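Local coordinates for Endonuclease/exonuclease/phosphatase (Beutenbergia cavernae DSM 12333, PDB 4RUW), which belongs to the endonuclease/exonuclease/phosphatase family and joins a DNase I-like fold to an Ig-like domain, with a bound zinc ion, at residues L201-S206 with D235-T240; E211-Q216 with N252-W257; G205-V210 with Q246-N251; G276-A281 with R294-F299; W239-P244 with C366-Q371. All coordinates share one frame; numbering follows the deposited sequence. Where two conformers were deposited one is given.

Contact 1. Residues L201-S206 with D235-T240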
# COMPACT_ATOMS: atom_id res chain seq x y z
N LEU A 201 8.88 -3.75 -3.95
CA LEU A 201 9.64 -4.83 -3.32
C LEU A 201 9.93 -5.97 -4.30
O LEU A 201 9.34 -6.01 -5.38
CB LEU A 201 8.87 -5.38 -2.11
CG LEU A 201 8.46 -4.36 -1.05
CD1 LEU A 201 7.82 -5.07 0.11
CD2 LEU A 201 9.62 -3.48 -0.61
N SER A 202 10.80 -6.90 -3.91
CA SER A 202 11.06 -8.06 -4.74
C SER A 202 9.79 -8.86 -5.00
O SER A 202 8.84 -8.82 -4.23
CB SER A 202 12.06 -8.99 -4.06
OG SER A 202 13.34 -8.41 -3.98
N THR A 203 9.80 -9.60 -6.10
CA THR A 203 8.73 -10.55 -6.39
C THR A 203 8.89 -11.78 -5.50
O THR A 203 10.00 -12.11 -5.10
CB THR A 203 8.80 -11.01 -7.85
OG1 THR A 203 10.03 -11.71 -8.07
CG2 THR A 203 8.70 -9.82 -8.79
N PRO A 204 7.78 -12.46 -5.19
CA PRO A 204 7.88 -13.64 -4.32
C PRO A 204 8.17 -14.89 -5.14
O PRO A 204 7.42 -15.86 -5.09
CB PRO A 204 6.49 -13.71 -3.70
CG PRO A 204 5.59 -13.19 -4.77
CD PRO A 204 6.38 -12.11 -5.49
N GLY A 205 9.28 -14.88 -5.87
CA GLY A 205 9.56 -15.93 -6.84
C GLY A 205 10.12 -17.22 -6.27
O GLY A 205 10.23 -18.21 -6.98
N SER A 206 10.47 -17.21 -4.98
CA SER A 206 11.11 -18.35 -4.33
C SER A 206 11.13 -18.08 -2.84
O SER A 206 10.86 -16.96 -2.40
CB SER A 206 12.54 -18.49 -4.82
OG SER A 206 13.30 -17.37 -4.38
N ASP A 235 4.21 -1.01 -5.49
CA ASP A 235 4.05 -2.42 -5.80
C ASP A 235 4.80 -3.21 -4.74
O ASP A 235 6.02 -3.41 -4.83
CB ASP A 235 4.61 -2.66 -7.20
CG ASP A 235 4.47 -4.10 -7.66
OD1 ASP A 235 4.03 -4.97 -6.88
OD2 ASP A 235 4.83 -4.35 -8.84
N LEU A 236 4.08 -3.64 -3.71
CA LEU A 236 4.71 -4.40 -2.64
C LEU A 236 4.90 -5.87 -3.01
O LEU A 236 5.60 -6.60 -2.31
CB LEU A 236 3.93 -4.27 -1.34
CG LEU A 236 3.75 -2.83 -0.84
CD1 LEU A 236 3.06 -2.83 0.51
CD2 LEU A 236 5.08 -2.07 -0.78
N ASN A 237 4.26 -6.30 -4.11
CA ASN A 237 4.47 -7.65 -4.61
C ASN A 237 4.04 -8.75 -3.64
O ASN A 237 4.52 -9.88 -3.72
CB ASN A 237 5.92 -7.87 -5.06
CG ASN A 237 6.11 -7.72 -6.55
OD1 ASN A 237 5.28 -8.18 -7.33
ND2 ASN A 237 7.20 -7.08 -6.95
N ILE A 238 3.14 -8.40 -2.72
CA ILE A 238 2.58 -9.37 -1.79
C ILE A 238 1.07 -9.27 -1.82
O ILE A 238 0.52 -8.17 -1.94
CB ILE A 238 3.11 -9.15 -0.34
CG1 ILE A 238 2.73 -7.77 0.21
CG2 ILE A 238 4.61 -9.39 -0.28
CD1 ILE A 238 3.10 -7.57 1.68
N TRP A 239 0.40 -10.41 -1.72
CA TRP A 239 -1.02 -10.41 -1.40
C TRP A 239 -1.19 -10.05 0.07
O TRP A 239 -0.21 -9.97 0.82
CB TRP A 239 -1.62 -11.79 -1.58
CG TRP A 239 -1.59 -12.41 -2.93
CD1 TRP A 239 -0.99 -11.95 -4.07
CD2 TRP A 239 -2.22 -13.64 -3.27
NE1 TRP A 239 -1.22 -12.84 -5.11
CE2 TRP A 239 -1.97 -13.88 -4.64
CE3 TRP A 239 -2.97 -14.57 -2.55
CZ2 TRP A 239 -2.44 -15.02 -5.29
CZ3 TRP A 239 -3.44 -15.69 -3.19
CH2 TRP A 239 -3.17 -15.91 -4.55
N THR A 240 -2.43 -9.87 0.51
CA THR A 240 -2.67 -9.67 1.93
C THR A 240 -2.65 -10.98 2.73
O THR A 240 -2.46 -10.95 3.95
CB THR A 240 -4.00 -8.95 2.21
OG1 THR A 240 -5.06 -9.71 1.63
CG2 THR A 240 -3.98 -7.55 1.62
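Asp235 meets Leu201 in a Gly-Asp-Leu-Asn sequence, a signature of the endonuclease/exonuclease/phosphatase family. Asp235 O accepts from Leu201 N at 3.0 Å, in the carbonyl plane. The bond carries the pairing of parallel strands 192-200 and 230-233 past their ends. The carboxylate has other partners: OD2 bonds Asn62 ND2, and OD1 takes a weak bond from Asn237 N. Leu236 follows and lies alongside Leu201, both side chains pointing the same way. Leu236 CD2 is 4.1 Å from Leu201 CG, and Leu236 O is 3.5 Å from Leu201 CB. At Asn237 an unusual chi1 (-99°) turns the amide to the loop 201-206. Asn237 ND2 donates to Leu201 O at 2.9 Å, nearly straight at 166°. That oxygen lies in the amide plane of Asn237, while ND2 is tilted 31° from the carbonyl plane of Leu201. Leu201 gives both its backbone N and its O to this sequence, which fixes the two strand ends against each other. Asn237 CB also comes within 3.2 Å of Ser202 O. Ser202 OG is taken by Gln216 NE2 of helix 207-222. Pro204, the centre of an inverse gamma turn, sets its ring beside the Asn237 backbone, with CD 3.4 Å from Asn237 O.

Contact 2. Residues E211-Q216 with N252-W257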
# COMPACT_ATOMS: atom_id res chain seq x y z
N GLU A 211 11.97 -14.25 1.80
CA GLU A 211 12.79 -13.80 2.92
C GLU A 211 13.34 -12.39 2.67
O GLU A 211 13.40 -11.57 3.58
CB GLU A 211 13.91 -14.79 3.24
CG GLU A 211 13.41 -16.15 3.71
CD GLU A 211 12.49 -16.08 4.94
OE1 GLU A 211 12.66 -15.17 5.78
OE2 GLU A 211 11.60 -16.94 5.07
N ASP A 212 13.70 -12.10 1.43
CA ASP A 212 14.10 -10.74 1.09
C ASP A 212 12.94 -9.75 1.19
O ASP A 212 13.13 -8.65 1.70
CB ASP A 212 14.75 -10.67 -0.29
CG ASP A 212 16.15 -11.25 -0.31
OD1 ASP A 212 16.76 -11.37 0.78
OD2 ASP A 212 16.64 -11.56 -1.41
N GLN A 213 11.74 -10.12 0.71
CA GLN A 213 10.58 -9.25 0.88
C GLN A 213 10.42 -8.85 2.34
O GLN A 213 10.18 -7.68 2.65
CB GLN A 213 9.29 -9.95 0.44
CG GLN A 213 9.16 -10.20 -1.04
CD GLN A 213 7.81 -10.80 -1.37
OE1 GLN A 213 7.34 -11.69 -0.67
NE2 GLN A 213 7.17 -10.29 -2.43
N LYS A 214 10.55 -9.82 3.24
CA LYS A 214 10.41 -9.55 4.67
C LYS A 214 11.46 -8.57 5.17
O LYS A 214 11.15 -7.63 5.91
CB LYS A 214 10.48 -10.85 5.47
CG LYS A 214 9.24 -11.70 5.32
CD LYS A 214 9.48 -13.14 5.73
CE LYS A 214 9.92 -13.26 7.16
NZ LYS A 214 10.16 -14.69 7.54
N GLU A 215 12.72 -8.77 4.78
CA GLU A 215 13.76 -7.86 5.24
C GLU A 215 13.61 -6.46 4.64
O GLU A 215 13.84 -5.46 5.32
CB GLU A 215 15.14 -8.43 4.93
CG GLU A 215 15.43 -9.71 5.70
CD GLU A 215 16.91 -9.96 5.87
OE1 GLU A 215 17.64 -9.88 4.87
OE2 GLU A 215 17.32 -10.23 7.02
N GLN A 216 13.20 -6.39 3.38
CA GLN A 216 12.94 -5.11 2.74
C GLN A 216 11.81 -4.39 3.45
O GLN A 216 11.91 -3.20 3.74
CB GLN A 216 12.58 -5.34 1.27
CG GLN A 216 13.71 -5.92 0.46
CD GLN A 216 13.29 -6.39 -0.93
OE1 GLN A 216 12.11 -6.41 -1.28
NE2 GLN A 216 14.28 -6.77 -1.72
N ASN A 252 0.56 -13.10 5.45
CA ASN A 252 -0.14 -12.75 6.69
C ASN A 252 0.80 -12.12 7.71
O ASN A 252 0.45 -11.13 8.36
CB ASN A 252 -0.84 -13.97 7.31
CG ASN A 252 -2.12 -14.32 6.59
OD1 ASN A 252 -2.09 -14.91 5.52
ND2 ASN A 252 -3.26 -13.94 7.17
N LEU A 253 1.99 -12.67 7.84
CA LEU A 253 2.99 -12.13 8.74
C LEU A 253 3.34 -10.68 8.36
O LEU A 253 3.30 -9.78 9.20
CB LEU A 253 4.23 -13.02 8.73
CG LEU A 253 5.39 -12.58 9.63
CD1 LEU A 253 4.98 -12.59 11.10
CD2 LEU A 253 6.60 -13.47 9.39
N MSE A 254 3.67 -10.45 7.10
CA MSE A 254 4.04 -9.11 6.67
C MSE A 254 2.90 -8.11 6.87
O MSE A 254 3.14 -6.98 7.30
CB MSE A 254 4.52 -9.14 5.22
CG MSE A 254 5.95 -9.68 5.08
SE MSE A 254 6.72 -9.53 3.30
CE MSE A 254 6.15 -11.25 2.58
N GLN A 255 1.68 -8.52 6.57
CA GLN A 255 0.55 -7.61 6.77
C GLN A 255 0.34 -7.28 8.25
O GLN A 255 -0.04 -6.16 8.59
CB GLN A 255 -0.73 -8.16 6.13
CG GLN A 255 -0.62 -8.32 4.62
CD GLN A 255 -0.80 -7.02 3.85
OE1 GLN A 255 -1.35 -6.05 4.37
NE2 GLN A 255 -0.37 -7.02 2.59
N SER A 256 0.62 -8.23 9.14
CA SER A 256 0.51 -7.95 10.56
C SER A 256 1.52 -6.88 10.98
O SER A 256 1.20 -6.03 11.79
CB SER A 256 0.66 -9.23 11.41
OG SER A 256 2.01 -9.66 11.53
N TRP A 257 2.71 -6.91 10.40
CA TRP A 257 3.72 -5.89 10.71
C TRP A 257 3.26 -4.51 10.27
O TRP A 257 3.46 -3.52 10.97
CB TRP A 257 5.03 -6.18 10.00
CG TRP A 257 5.73 -7.43 10.40
CD1 TRP A 257 5.47 -8.23 11.47
CD2 TRP A 257 6.82 -8.04 9.69
NE1 TRP A 257 6.35 -9.30 11.48
CE2 TRP A 257 7.18 -9.20 10.40
CE3 TRP A 257 7.53 -7.70 8.54
CZ2 TRP A 257 8.22 -10.03 9.99
CZ3 TRP A 257 8.57 -8.52 8.14
CH2 TRP A 257 8.90 -9.68 8.85
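Lys214 and Met254 face each other where helices 207-222 and 251-260 run side by side. Helix 207-222 is the connection of a beta-alpha-beta crossover between strands 192-200 and 230-233 of the DNase I-like fold. The two short helical segments are parallel to within 2°, with their axes 10.8 Å apart. Most of the contact is apolar. Met254, a selenomethionine, crosses Lys214 at about a right angle, with Met254 CG 3.9 Å from Lys214 CG. Its chain bends at chi3 (-90°), which carries Met254 CE to within 3.5 Å of Gln213 OE1. Trp257 brings the far rim of its six-membered ring, with CH2 3.9 Å from Lys214 CB. Leu253 CD2 completes the patch against Lys214 CE at 4.0 Å. Lys214 O lies at the Trp257 edge, near its plane, 3.5 Å from CZ3. The ammonium group bridges: Lys214 NZ makes a salt bridge with Glu211 OE1 at 3.1 Å and bonds Gln250 OE1, at the N-cap of helix 251-260. Gln213 NE2 donates to Ser202 O and Asn237 O. No hydrogen bond joins the two segments. The lysine's methylenes thus serve as apolar surface, while its ammonium group is held by polar partners at the border of the packing.

Contact 3. Residues G205-V210 with Q246-N251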
# COMPACT_ATOMS: atom_id res chain seq x y z
N GLY A 205 9.28 -14.88 -5.87
CA GLY A 205 9.56 -15.93 -6.84
C GLY A 205 10.12 -17.22 -6.27
O GLY A 205 10.23 -18.21 -6.98
N SER A 206 10.47 -17.21 -4.98
CA SER A 206 11.11 -18.35 -4.33
C SER A 206 11.13 -18.08 -2.84
O SER A 206 10.86 -16.96 -2.40
CB SER A 206 12.54 -18.49 -4.82
OG SER A 206 13.30 -17.37 -4.38
N ALA A 207 11.50 -19.09 -2.05
CA ALA A 207 11.60 -18.91 -0.61
C ALA A 207 12.61 -17.82 -0.25
O ALA A 207 12.32 -16.98 0.60
CB ALA A 207 11.95 -20.23 0.06
N VAL A 208 13.78 -17.81 -0.89
CA VAL A 208 14.76 -16.78 -0.57
C VAL A 208 14.26 -15.38 -0.95
O VAL A 208 14.54 -14.41 -0.23
CB VAL A 208 16.17 -17.05 -1.18
CG1 VAL A 208 16.82 -18.25 -0.51
CG2 VAL A 208 16.10 -17.23 -2.68
N LEU A 209 13.51 -15.26 -2.04
CA LEU A 209 12.94 -13.96 -2.40
C LEU A 209 11.90 -13.49 -1.39
O LEU A 209 11.84 -12.30 -1.08
CB LEU A 209 12.37 -13.99 -3.82
CG LEU A 209 13.44 -13.85 -4.91
CD1 LEU A 209 12.89 -14.25 -6.27
CD2 LEU A 209 14.01 -12.43 -4.93
N VAL A 210 11.09 -14.40 -0.86
CA VAL A 210 10.14 -14.01 0.19
C VAL A 210 10.88 -13.57 1.47
O VAL A 210 10.48 -12.61 2.13
CB VAL A 210 9.12 -15.14 0.48
CG1 VAL A 210 8.31 -14.84 1.73
CG2 VAL A 210 8.21 -15.34 -0.73
N GLN A 246 2.04 -21.63 -2.52
CA GLN A 246 3.42 -21.40 -2.11
C GLN A 246 3.61 -21.66 -0.63
O GLN A 246 3.28 -20.85 0.18
CB GLN A 246 3.82 -19.95 -2.32
CG GLN A 246 4.05 -19.50 -3.70
CD GLN A 246 4.65 -18.14 -3.71
OE1 GLN A 246 4.15 -17.25 -3.12
NE2 GLN A 246 5.77 -18.02 -4.37
N PRO A 247 4.20 -22.78 -0.27
CA PRO A 247 4.34 -23.11 1.16
C PRO A 247 5.19 -22.11 1.95
O PRO A 247 5.03 -22.02 3.17
CB PRO A 247 5.02 -24.50 1.15
CG PRO A 247 5.62 -24.63 -0.21
CD PRO A 247 4.73 -23.85 -1.14
N TYR A 248 6.05 -21.36 1.27
CA TYR A 248 6.93 -20.39 1.92
C TYR A 248 6.36 -18.97 1.97
O TYR A 248 7.04 -18.04 2.40
CB TYR A 248 8.31 -20.38 1.24
CG TYR A 248 8.22 -20.30 -0.27
CD1 TYR A 248 8.32 -21.45 -1.05
CD2 TYR A 248 8.05 -19.08 -0.91
CE1 TYR A 248 8.23 -21.38 -2.42
CE2 TYR A 248 7.96 -19.00 -2.28
CZ TYR A 248 8.06 -20.16 -3.03
OH TYR A 248 7.98 -20.08 -4.40
N SER A 249 5.12 -18.81 1.51
CA SER A 249 4.50 -17.49 1.50
C SER A 249 4.32 -16.98 2.92
O SER A 249 3.90 -17.72 3.81
CB SER A 249 3.16 -17.56 0.78
OG SER A 249 2.56 -16.28 0.70
N GLN A 250 4.65 -15.71 3.14
CA GLN A 250 4.53 -15.13 4.48
C GLN A 250 3.82 -13.78 4.46
O GLN A 250 4.19 -12.83 5.15
CB GLN A 250 5.90 -15.06 5.15
CG GLN A 250 6.46 -16.45 5.41
CD GLN A 250 7.84 -16.44 5.98
OE1 GLN A 250 8.03 -16.12 7.15
NE2 GLN A 250 8.83 -16.80 5.17
N ASN A 251 2.76 -13.72 3.66
CA ASN A 251 1.97 -12.51 3.53
C ASN A 251 1.20 -12.13 4.78
O ASN A 251 1.16 -10.96 5.15
CB ASN A 251 1.03 -12.64 2.34
CG ASN A 251 1.79 -12.77 1.03
OD1 ASN A 251 2.92 -12.31 0.91
ND2 ASN A 251 1.16 -13.38 0.05
O HOH W 1 10.48 -17.92 2.69
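The Tyr248 ring overlaps the backbone of Ala207 at the first turn of helix 207-222, where a loop of the DNase I-like fold meets a helix start. Ser206 is the N-cap there, and its OG accepts from Leu209 N at 3.2 Å. Tyr248 belongs to a type I beta turn, Gln246 to Ser249, before helix 251-260. Its CG sits between the backbone N and the carbonyl carbon (chi1 47°), which turns the ring onto the helix start. Ala207 N lies over the ring centre, 3.5 Å from Tyr248 CE2. Ala207 CB adds a CH-pi contact over the same face, 4.2 Å from the centroid of the Tyr248 ring. The opposite face carries Gln246 CB. Val210, one turn on, uses both methyls. Val210 CG2 comes to the ring edge, in plane, 3.7 Å from Tyr248 CD2. Val210 CG1 lies 3.5 Å from Tyr248 O. A water lies between the segments: it probably donates to Ala207 O and accepts a weak bond from Gln250 NE2. Stronger bonds hold the Gln250 amide, OE1 to Lys214 NZ and NE2 to Glu211 OE2. At the tyrosine's far end, Gln246 NE2 bonds Pro204 O and, weakly, Tyr248 OH at 3.0 Å.

Contact 4. Residues G276-A281 with R294-F299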
# COMPACT_ATOMS: atom_id res chain seq x y z
N GLY A 276 -10.56 -5.14 -6.63
CA GLY A 276 -9.44 -4.33 -7.06
C GLY A 276 -8.11 -5.04 -7.23
O GLY A 276 -7.09 -4.54 -6.74
N PRO A 277 -8.08 -6.17 -7.96
CA PRO A 277 -6.76 -6.71 -8.29
C PRO A 277 -6.02 -5.68 -9.15
O PRO A 277 -6.66 -4.87 -9.82
CB PRO A 277 -7.09 -7.97 -9.10
CG PRO A 277 -8.41 -7.64 -9.74
CD PRO A 277 -9.15 -6.82 -8.73
N THR A 278 -4.70 -5.69 -9.09
CA THR A 278 -3.92 -4.63 -9.71
C THR A 278 -3.04 -5.14 -10.84
O THR A 278 -2.30 -4.38 -11.44
CB THR A 278 -3.12 -3.83 -8.67
OG1 THR A 278 -2.21 -4.70 -7.98
CG2 THR A 278 -4.07 -3.18 -7.67
N MSE A 279 -3.11 -6.44 -11.10
CA MSE A 279 -2.56 -6.99 -12.33
C MSE A 279 -3.63 -6.83 -13.40
O MSE A 279 -4.74 -7.35 -13.25
CB MSE A 279 -2.23 -8.47 -12.16
CG MSE A 279 -1.16 -8.76 -11.13
SE MSE A 279 0.47 -7.76 -11.48
CE MSE A 279 0.84 -8.39 -13.29
N THR A 280 -3.31 -6.11 -14.47
CA THR A 280 -4.28 -5.81 -15.51
C THR A 280 -4.99 -7.06 -16.02
O THR A 280 -6.21 -7.08 -16.16
CB THR A 280 -3.59 -5.10 -16.68
OG1 THR A 280 -2.98 -3.91 -16.16
CG2 THR A 280 -4.58 -4.74 -17.78
N ALA A 281 -4.22 -8.12 -16.24
CA ALA A 281 -4.77 -9.35 -16.78
C ALA A 281 -5.73 -10.06 -15.82
O ALA A 281 -6.52 -10.90 -16.25
CB ALA A 281 -3.64 -10.28 -17.19
N ARG A 294 -4.07 -8.43 -5.82
CA ARG A 294 -3.97 -7.02 -5.48
C ARG A 294 -2.64 -6.86 -4.77
O ARG A 294 -2.49 -7.32 -3.63
CB ARG A 294 -5.14 -6.61 -4.58
CG ARG A 294 -5.15 -5.13 -4.22
CD ARG A 294 -6.41 -4.75 -3.46
NE ARG A 294 -6.43 -5.31 -2.11
CZ ARG A 294 -6.05 -4.64 -1.02
NH1 ARG A 294 -5.61 -3.39 -1.11
NH2 ARG A 294 -6.12 -5.22 0.17
N ILE A 295 -1.67 -6.25 -5.45
CA ILE A 295 -0.30 -6.21 -4.95
C ILE A 295 0.28 -4.80 -4.98
O ILE A 295 1.44 -4.60 -4.57
CB ILE A 295 0.63 -7.20 -5.71
CG1 ILE A 295 0.69 -6.86 -7.20
CG2 ILE A 295 0.20 -8.65 -5.48
CD1 ILE A 295 1.72 -7.67 -7.96
N ASP A 296 -0.51 -3.83 -5.45
CA ASP A 296 -0.15 -2.42 -5.43
C ASP A 296 -1.05 -1.77 -4.39
O ASP A 296 -2.26 -1.98 -4.41
CB ASP A 296 -0.43 -1.79 -6.79
CG ASP A 296 0.44 -2.36 -7.91
OD1 ASP A 296 0.08 -3.40 -8.50
OD2 ASP A 296 1.47 -1.74 -8.23
N TYR A 297 -0.45 -1.01 -3.47
CA TYR A 297 -1.16 -0.53 -2.30
C TYR A 297 -0.93 0.95 -2.05
O TYR A 297 0.11 1.51 -2.42
CB TYR A 297 -0.65 -1.25 -1.04
CG TYR A 297 -0.88 -2.74 -0.97
CD1 TYR A 297 -1.98 -3.26 -0.29
CD2 TYR A 297 0.02 -3.62 -1.54
CE1 TYR A 297 -2.18 -4.61 -0.19
CE2 TYR A 297 -0.17 -4.99 -1.44
CZ TYR A 297 -1.28 -5.48 -0.77
OH TYR A 297 -1.48 -6.83 -0.64
N VAL A 298 -1.89 1.57 -1.37
CA VAL A 298 -1.69 2.85 -0.70
C VAL A 298 -2.04 2.66 0.76
O VAL A 298 -3.19 2.38 1.10
CB VAL A 298 -2.56 3.98 -1.33
CG1 VAL A 298 -2.35 5.27 -0.56
CG2 VAL A 298 -2.22 4.14 -2.80
N PHE A 299 -1.03 2.77 1.63
CA PHE A 299 -1.22 2.72 3.07
C PHE A 299 -1.16 4.14 3.62
O PHE A 299 -0.38 4.96 3.13
CB PHE A 299 -0.14 1.87 3.73
CG PHE A 299 -0.34 0.39 3.56
CD1 PHE A 299 -1.14 -0.32 4.46
CD2 PHE A 299 0.25 -0.31 2.52
CE1 PHE A 299 -1.34 -1.68 4.33
CE2 PHE A 299 0.04 -1.68 2.38
CZ PHE A 299 -0.76 -2.35 3.28
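The entry into strand 296-300 is gripped by Thr278, whose hydroxyl faces both Ile295 and Asp296. Thr278 OG1 accepts from Ile295 N at 3.0 Å, almost straight at 172°. The same oxygen donates to Asp296 OD1 at 2.7 Å. Asp296 OD1 is met on its anti lone pair, away from OD2. The hydroxyl reaches both partners because OG1 stands between the backbone N and the carbonyl carbon (chi1 60°). The methyl CG2 of Thr278 lies against Asp296 O and CB, and 4.1 Å from Arg294 CG. One donated and one accepted bond fix the rotation of this buried hydroxyl. Strand 296-300 pairs with strand 230-233 in one of the two mixed sheets of the DNase I-like sandwich, and the loop 276-281 packs across its start. Asp296 OD1 has a second partner, His321 ND1, in the Ser-Asp-His sequence found in this family. Thr280 OG1 bonds Ser319 O of that sequence, so the loop is bonded to it as well as to the strand. Beside the threonine, Arg294 runs past Gly276, with CG 3.2 Å from Gly276 O. Arg294 CG stands opposite the backbone N (chi1 -177°), alongside that oxygen, and the chain then bends at chi3 toward its salt bridge with Asp265. Beside Ile295, selenomethionine Met279 supplies an apolar contact, its SE 3.7 Å from Ile295 CD1.

Contact 5. Residues W239-P244 with C366-Q371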
# COMPACT_ATOMS: atom_id res chain seq x y z
N TRP A 239 0.40 -10.41 -1.72
CA TRP A 239 -1.02 -10.41 -1.40
C TRP A 239 -1.19 -10.05 0.07
O TRP A 239 -0.21 -9.97 0.82
CB TRP A 239 -1.62 -11.79 -1.58
CG TRP A 239 -1.59 -12.41 -2.93
CD1 TRP A 239 -0.99 -11.95 -4.07
CD2 TRP A 239 -2.22 -13.64 -3.27
NE1 TRP A 239 -1.22 -12.84 -5.11
CE2 TRP A 239 -1.97 -13.88 -4.64
CE3 TRP A 239 -2.97 -14.57 -2.55
CZ2 TRP A 239 -2.44 -15.02 -5.29
CZ3 TRP A 239 -3.44 -15.69 -3.19
CH2 TRP A 239 -3.17 -15.91 -4.55
N THR A 240 -2.43 -9.87 0.51
CA THR A 240 -2.67 -9.67 1.93
C THR A 240 -2.65 -10.98 2.73
O THR A 240 -2.46 -10.95 3.95
CB THR A 240 -4.00 -8.95 2.21
OG1 THR A 240 -5.06 -9.71 1.63
CG2 THR A 240 -3.98 -7.55 1.62
N THR A 241 -2.82 -12.11 2.05
CA THR A 241 -2.85 -13.41 2.72
C THR A 241 -1.90 -14.38 2.02
O THR A 241 -1.57 -14.21 0.85
CB THR A 241 -4.26 -14.03 2.76
OG1 THR A 241 -4.77 -14.14 1.43
CG2 THR A 241 -5.20 -13.21 3.63
N ASP A 242 -1.48 -15.41 2.75
CA ASP A 242 -0.54 -16.38 2.22
C ASP A 242 -1.04 -16.99 0.91
O ASP A 242 -2.21 -17.38 0.81
CB ASP A 242 -0.31 -17.50 3.22
CG ASP A 242 0.38 -17.03 4.50
OD1 ASP A 242 0.96 -15.92 4.53
OD2 ASP A 242 0.34 -17.80 5.48
N VAL A 243 -0.16 -17.08 -0.08
CA VAL A 243 -0.52 -17.70 -1.35
C VAL A 243 -0.61 -19.20 -1.12
O VAL A 243 0.37 -19.83 -0.74
CB VAL A 243 0.54 -17.38 -2.42
CG1 VAL A 243 0.23 -18.11 -3.72
CG2 VAL A 243 0.62 -15.88 -2.66
N PRO A 244 -1.79 -19.80 -1.35
CA PRO A 244 -1.95 -21.21 -0.98
C PRO A 244 -1.08 -22.18 -1.78
O PRO A 244 -0.81 -23.28 -1.30
CB PRO A 244 -3.44 -21.48 -1.24
CG PRO A 244 -3.88 -20.40 -2.17
CD PRO A 244 -3.04 -19.19 -1.83
N CYS A 366 -10.47 -5.97 10.77
CA CYS A 366 -10.18 -6.72 9.57
C CYS A 366 -9.94 -8.19 9.85
O CYS A 366 -9.07 -8.55 10.64
CB CYS A 366 -8.94 -6.12 8.91
SG CYS A 366 -8.29 -7.14 7.61
N LYS A 367 -10.73 -9.04 9.20
CA LYS A 367 -10.48 -10.47 9.17
C LYS A 367 -9.55 -10.73 7.99
O LYS A 367 -9.94 -10.54 6.83
CB LYS A 367 -11.77 -11.27 9.01
CG LYS A 367 -11.52 -12.76 8.81
CD LYS A 367 -12.80 -13.54 8.59
CE LYS A 367 -12.51 -14.98 8.21
NZ LYS A 367 -13.76 -15.75 7.93
N ASN A 368 -8.32 -11.14 8.27
CA ASN A 368 -7.35 -11.35 7.21
C ASN A 368 -7.10 -12.83 7.01
O ASN A 368 -6.02 -13.35 7.29
CB ASN A 368 -6.05 -10.61 7.51
CG ASN A 368 -5.23 -10.36 6.26
OD1 ASN A 368 -5.79 -10.07 5.20
ND2 ASN A 368 -3.92 -10.51 6.37
N ARG A 369 -8.14 -13.50 6.54
CA ARG A 369 -8.18 -14.95 6.51
C ARG A 369 -9.13 -15.35 5.39
O ARG A 369 -10.20 -14.76 5.24
CB ARG A 369 -8.72 -15.41 7.87
CG ARG A 369 -8.78 -16.88 8.15
CD ARG A 369 -9.19 -17.06 9.61
NE ARG A 369 -9.57 -18.43 9.92
CZ ARG A 369 -8.85 -19.26 10.67
NH1 ARG A 369 -7.71 -18.85 11.20
NH2 ARG A 369 -9.28 -20.49 10.90
N GLY A 370 -8.71 -16.32 4.59
CA GLY A 370 -9.53 -16.84 3.52
C GLY A 370 -9.41 -16.04 2.23
O GLY A 370 -9.06 -14.86 2.25
N GLN A 371 -9.70 -16.70 1.12
CA GLN A 371 -9.70 -16.07 -0.18
C GLN A 371 -11.08 -16.24 -0.82
O GLN A 371 -11.95 -15.39 -0.65
CB GLN A 371 -8.54 -16.60 -1.04
CG GLN A 371 -7.21 -15.97 -0.63
CD GLN A 371 -6.02 -16.92 -0.69
OE1 GLN A 371 -6.09 -18.01 -1.25
NE2 GLN A 371 -4.90 -16.48 -0.11
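The Trp239 ring has Val243 CG2 over the centre of one face, 3.6 Å above the plane. At its edge, in plane, comes NE2 of Gln371, 3.5 Å from Trp239 CZ3. Ring and amide planes stand 80° apart. Here the loop after strand 230-233 of the DNase I-like fold meets the Ig-like domain, just past the end of its strand 360-367. Gln371 has two conformers, so its bonds are tentative and hold for one of them. In it, Gln371 NE2 donates to Thr241 OG1 at 2.8 Å and to Asp242 O at 3.0 Å. Both acceptors lie close to the amide plane, which would hold the amide flat in this conformer. The first bond is nearly straight, at 169°. In the second, NE2 stands above the Asp242 carbonyl plane, off the lone pairs. The other end of the amide, Gln371 OE1, rests against Pro244, 3.3 Å from CD. Thr241 slides past Gln371 in the opposite direction, and its methyl CG2 goes to Asn368, 3.6 Å from OD1. That oxygen accepts from Arg268 NH2, which ties helix 266-270 to the same junction. Asn368 CG is anti to the backbone N (chi1 -159°), which brings the amide to Thr240. Asn368 ND2 donates to Thr240 O at 2.9 Å, from above the carbonyl plane.

In the fold
Contacts 1 and 4 are buried and lie at strand ends of one sheet, where backbone and polar side chains bond to each other. Ile238 O to Tyr297 OH joins the two. Contacts 2 and 3 both use helix 207-222. Contact 2 is partly buried and mostly apolar; contact 3 lies at the surface, with a tyrosine face and a water. Gln250 ties them together through Lys214 and Glu211. Contacts 1 and 5 share Trp239 and Thr240, so one loop runs from the sheet to the Ig-like domain. Contact 5, the only one that reaches that domain, relies on amide side chains. Asn252 OD1 to Asp242 N connects it with the helix of contact 2.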